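Local coordinates for N2152 (Neocallimastix frontalis, PDB 5U22), which is a family 39 glycoside hydrolase of an anaerobic rumen fungus, probably cleaving arabinose-containing glycosides with broad specificity, at residues V51-L62 and L292-W303. Sequence-based numbering, arbitrary orientation.
Sequences VPKDYKSLVAPL and LLASDTQKGAGW
Trp303 turns its CG away from the backbone N (chi1 -168°), which carries the indole across to residues 51-62, while Leu62, its CG anti to the carbonyl carbon, lays a methyl over it. Leu62 CD2 stands 3.9 Å from the centroid of the five-membered ring, 16° off the ring normal, which meets the geometry of a CH-pi contact. The opposite face carries Lys299 CE, 3.5 Å above the plane near the rim. At the ring edge, Trp303 NE1 donates to Leu58 O over 2.9 Å; the N-H...O angle of 175° makes the bond nearly straight, and the oxygen lies almost in the indole plane. With an alanine at Trp303, Leu58 O is likely to lose this donor and a gap to open between Leu62 and Lys299.

The extended Lys299 chain also passes Leu58 CD2, and a water accepts from Lys299 NZ (2.8 Å) and donates to Ser57 O. Farther along, Pro52, which follows a cis peptide bond, sets CG against Leu293 CD1 at 3.7 Å. A second water links Lys53 N to Asp296 O, whereas Asp296 OD1 pairs with Arg288. The contact thus fastens the short helix 55-58, which precedes strand 66-70 of the TIM barrel, to the loop leading into helix 301-310 and to the first turn of that helix; beyond it, strand 315-320 enters the beta-sandwich domain.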
loop_
_atom_site.group_PDB
_atom_site.type_symbol
_atom_site.label_atom_id
_atom_site.label_comp_id
_atom_site.label_asym_id
_atom_site.label_seq_id
_atom_site.Cartn_x
_atom_site.Cartn_y
_atom_site.Cartn_z
ATOM N N VAL A 51 -16.711 -0.918 11.273
ATOM C CA VAL A 51 -16.072 0.389 11.175
ATOM C C VAL A 51 -15.199 0.347 9.932
ATOM O O VAL A 51 -14.447 -0.610 9.751
ATOM C CB VAL A 51 -15.236 0.746 12.416
ATOM C CG1 VAL A 51 -14.777 2.208 12.340
ATOM C CG2 VAL A 51 -16.028 0.496 13.714
ATOM N N PRO A 52 -15.323 1.353 9.044
ATOM C CA PRO A 52 -16.302 2.442 9.074
ATOM C C PRO A 52 -17.705 1.881 8.940
ATOM O O PRO A 52 -17.884 0.847 8.305
ATOM C CB PRO A 52 -15.948 3.291 7.839
ATOM C CG PRO A 52 -14.582 2.846 7.414
ATOM C CD PRO A 52 -14.477 1.408 7.843
ATOM N N LYS A 53 -18.686 2.544 9.545
ATOM C CA LYS A 53 -20.062 2.081 9.417
ATOM C C LYS A 53 -20.577 2.300 7.999
ATOM O O LYS A 53 -21.232 1.421 7.417
ATOM C CB LYS A 53 -20.928 2.811 10.447
ATOM C CG LYS A 53 -22.003 1.995 11.120
ATOM C CD LYS A 53 -22.743 2.842 12.172
ATOM C CE LYS A 53 -22.087 2.743 13.543
ATOM N NZ LYS A 53 -22.852 3.460 14.614
ATOM N N ASP A 54 -20.269 3.458 7.418
ATOM C CA ASP A 54 -20.815 3.864 6.126
ATOM C C ASP A 54 -19.861 3.406 5.034
ATOM O O ASP A 54 -18.970 4.148 4.616
ATOM C CB ASP A 54 -21.016 5.376 6.109
ATOM C CG ASP A 54 -21.673 5.879 4.841
ATOM O OD1 ASP A 54 -21.748 5.128 3.846
ATOM O OD2 ASP A 54 -22.081 7.063 4.833
ATOM N N TYR A 55 -20.063 2.175 4.550
ATOM C CA TYR A 55 -19.197 1.641 3.502
ATOM C C TYR A 55 -19.282 2.488 2.236
ATOM O O TYR A 55 -18.260 2.790 1.617
ATOM C CB TYR A 55 -19.556 0.183 3.187
ATOM C CG TYR A 55 -18.531 -0.499 2.284
ATOM C CD1 TYR A 55 -18.519 -0.278 0.910
ATOM C CD2 TYR A 55 -17.567 -1.347 2.814
ATOM C CE1 TYR A 55 -17.581 -0.882 0.089
ATOM C CE2 TYR A 55 -16.635 -1.957 2.006
ATOM C CZ TYR A 55 -16.641 -1.720 0.649
ATOM O OH TYR A 55 -15.705 -2.322 -0.147
ATOM N N LYS A 56 -20.495 2.891 1.845
ATOM C CA LYS A 56 -20.669 3.543 0.553
ATOM C C LYS A 56 -20.007 4.911 0.495
ATOM O O LYS A 56 -19.556 5.327 -0.582
ATOM C CB LYS A 56 -22.157 3.671 0.222
ATOM C CG LYS A 56 -22.885 2.331 0.116
ATOM C CD LYS A 56 -24.353 2.519 -0.300
ATOM C CE LYS A 56 -25.100 1.195 -0.301
ATOM N NZ LYS A 56 -24.556 0.262 -1.315
ATOM N N SER A 57 -19.976 5.643 1.615
ATOM C CA SER A 57 -19.390 6.978 1.611
ATOM C C SER A 57 -17.896 6.968 1.874
ATOM O O SER A 57 -17.179 7.821 1.337
ATOM C CB SER A 57 -20.046 7.877 2.663
ATOM O OG SER A 57 -21.429 8.025 2.430
ATOM N N LEU A 58 -17.421 6.029 2.691
ATOM C CA LEU A 58 -16.065 6.077 3.212
ATOM C C LEU A 58 -15.123 5.031 2.626
ATOM O O LEU A 58 -13.925 5.290 2.550
ATOM C CB LEU A 58 -16.099 5.944 4.742
ATOM C CG LEU A 58 -16.925 7.030 5.451
ATOM C CD1 LEU A 58 -16.937 6.811 6.965
ATOM C CD2 LEU A 58 -16.404 8.415 5.113
ATOM N N VAL A 59 -15.621 3.874 2.189
ATOM C CA VAL A 59 -14.751 2.823 1.662
ATOM C C VAL A 59 -14.866 2.746 0.149
ATOM O O VAL A 59 -13.863 2.841 -0.572
ATOM C CB VAL A 59 -15.086 1.463 2.300
ATOM C CG1 VAL A 59 -14.140 0.395 1.790
ATOM C CG2 VAL A 59 -15.046 1.559 3.826
ATOM N N ALA A 60 -16.088 2.557 -0.336
ATOM C CA ALA A 60 -16.320 2.429 -1.772
ATOM C C ALA A 60 -15.652 3.514 -2.616
ATOM O O ALA A 60 -15.103 3.172 -3.680
ATOM C CB ALA A 60 -17.835 2.404 -2.046
ATOM N N PRO A 61 -15.657 4.798 -2.236
ATOM C CA PRO A 61 -15.071 5.819 -3.123
ATOM C C PRO A 61 -13.572 5.727 -3.283
ATOM O O PRO A 61 -13.025 6.390 -4.173
ATOM C CB PRO A 61 -15.453 7.137 -2.443
ATOM C CG PRO A 61 -16.666 6.790 -1.636
ATOM C CD PRO A 61 -16.353 5.430 -1.100
ATOM N N LEU A 62 -12.888 4.946 -2.462
ATOM C CA LEU A 62 -11.432 4.922 -2.497
ATOM C C LEU A 62 -10.864 3.962 -3.530
ATOM O O LEU A 62 -9.652 3.994 -3.768
ATOM C CB LEU A 62 -10.883 4.549 -1.118
ATOM C CG LEU A 62 -11.105 5.593 -0.029
ATOM C CD1 LEU A 62 -10.460 5.139 1.260
ATOM C CD2 LEU A 62 -10.542 6.939 -0.492
ATOM N N LEU A 292 -6.767 7.258 7.493
ATOM C CA LEU A 292 -7.360 8.150 6.508
ATOM C C LEU A 292 -8.594 8.839 7.053
ATOM O O LEU A 292 -8.970 9.906 6.547
ATOM C CB LEU A 292 -7.725 7.395 5.226
ATOM C CG LEU A 292 -6.625 7.187 4.178
ATOM C CD1 LEU A 292 -5.270 6.970 4.796
ATOM C CD2 LEU A 292 -6.984 6.058 3.202
ATOM N N LEU A 293 -9.228 8.244 8.059
ATOM C CA LEU A 293 -10.337 8.856 8.768
ATOM C C LEU A 293 -9.825 9.483 10.056
ATOM O O LEU A 293 -8.971 8.912 10.748
ATOM C CB LEU A 293 -11.423 7.827 9.095
ATOM C CG LEU A 293 -12.006 7.047 7.920
ATOM C CD1 LEU A 293 -13.098 6.090 8.410
ATOM C CD2 LEU A 293 -12.562 8.004 6.875
ATOM N N ALA A 294 -10.340 10.675 10.358
ATOM C CA ALA A 294 -9.953 11.407 11.550
ATOM C C ALA A 294 -10.636 10.856 12.789
ATOM O O ALA A 294 -10.129 11.037 13.906
ATOM C CB ALA A 294 -10.300 12.888 11.375
ATOM N N SER A 295 -11.786 10.216 12.599
ATOM C CA SER A 295 -12.530 9.537 13.643
ATOM C C SER A 295 -13.143 8.308 13.004
ATOM O O SER A 295 -12.915 8.031 11.823
ATOM C CB SER A 295 -13.605 10.448 14.240
ATOM O OG SER A 295 -14.638 10.649 13.299
ATOM N N ASP A 296 -13.956 7.576 13.765
ATOM C CA ASP A 296 -14.661 6.451 13.158
ATOM C C ASP A 296 -15.609 6.885 12.046
ATOM O O ASP A 296 -15.911 6.081 11.160
ATOM C CB ASP A 296 -15.424 5.669 14.230
ATOM C CG ASP A 296 -14.511 4.808 15.069
ATOM O OD1 ASP A 296 -13.290 5.067 15.054
ATOM O OD2 ASP A 296 -15.011 3.874 15.739
ATOM N N THR A 297 -16.051 8.147 12.038
ATOM C CA THR A 297 -17.104 8.593 11.142
ATOM C C THR A 297 -16.711 9.737 10.221
ATOM O O THR A 297 -17.459 10.024 9.278
ATOM C CB THR A 297 -18.326 9.049 11.956
ATOM O OG1 THR A 297 -17.939 10.128 12.822
ATOM C CG2 THR A 297 -18.874 7.891 12.784
ATOM N N GLN A 298 -15.585 10.399 10.459
ATOM C CA GLN A 298 -15.222 11.604 9.727
ATOM C C GLN A 298 -13.956 11.386 8.914
ATOM O O GLN A 298 -12.997 10.776 9.395
ATOM C CB GLN A 298 -15.012 12.781 10.674
ATOM C CG GLN A 298 -16.247 13.162 11.468
ATOM C CD GLN A 298 -15.896 13.978 12.675
ATOM O OE1 GLN A 298 -15.313 13.473 13.642
ATOM N NE2 GLN A 298 -16.238 15.254 12.635
ATOM N N LYS A 299 -13.949 11.932 7.699
ATOM C CA LYS A 299 -12.769 11.876 6.845
ATOM C C LYS A 299 -11.643 12.727 7.418
ATOM O O LYS A 299 -11.875 13.819 7.944
ATOM C CB LYS A 299 -13.112 12.378 5.441
ATOM C CG LYS A 299 -14.143 11.534 4.688
ATOM C CD LYS A 299 -14.662 12.288 3.483
ATOM C CE LYS A 299 -15.729 11.486 2.751
ATOM N NZ LYS A 299 -16.201 12.179 1.513
ATOM N N GLY A 300 -10.414 12.225 7.313
ATOM C CA GLY A 300 -9.235 13.035 7.522
ATOM C C GLY A 300 -8.659 13.491 6.189
ATOM O O GLY A 300 -9.146 13.132 5.116
ATOM N N ALA A 301 -7.604 14.309 6.276
ATOM C CA ALA A 301 -6.951 14.808 5.068
ATOM C C ALA A 301 -6.533 13.666 4.150
ATOM O O ALA A 301 -6.708 13.750 2.932
ATOM C CB ALA A 301 -5.731 15.656 5.435
ATOM N N GLY A 302 -5.991 12.591 4.721
ATOM C CA GLY A 302 -5.497 11.494 3.904
ATOM C C GLY A 302 -6.571 10.837 3.064
ATOM O O GLY A 302 -6.293 10.350 1.967
ATOM N N TRP A 303 -7.809 10.806 3.560
ATOM C CA TRP A 303 -8.896 10.241 2.768
ATOM C C TRP A 303 -8.969 10.924 1.412
ATOM O O TRP A 303 -9.052 10.271 0.368
ATOM C CB TRP A 303 -10.222 10.383 3.509
ATOM C CG TRP A 303 -11.314 9.581 2.884
ATOM C CD1 TRP A 303 -11.705 8.320 3.236
ATOM C CD2 TRP A 303 -12.166 9.980 1.798
ATOM N NE1 TRP A 303 -12.743 7.911 2.434
ATOM C CE2 TRP A 303 -13.045 8.912 1.545
ATOM C CE3 TRP A 303 -12.272 11.140 1.018
ATOM C CZ2 TRP A 303 -14.016 8.960 0.532
ATOM C CZ3 TRP A 303 -13.240 11.186 0.011
ATOM C CH2 TRP A 303 -14.099 10.101 -0.217
HETATM O O HOH W 1 -18.288 4.628 11.092
HETATM O O HOH W 2 -17.908 10.194 0.401
#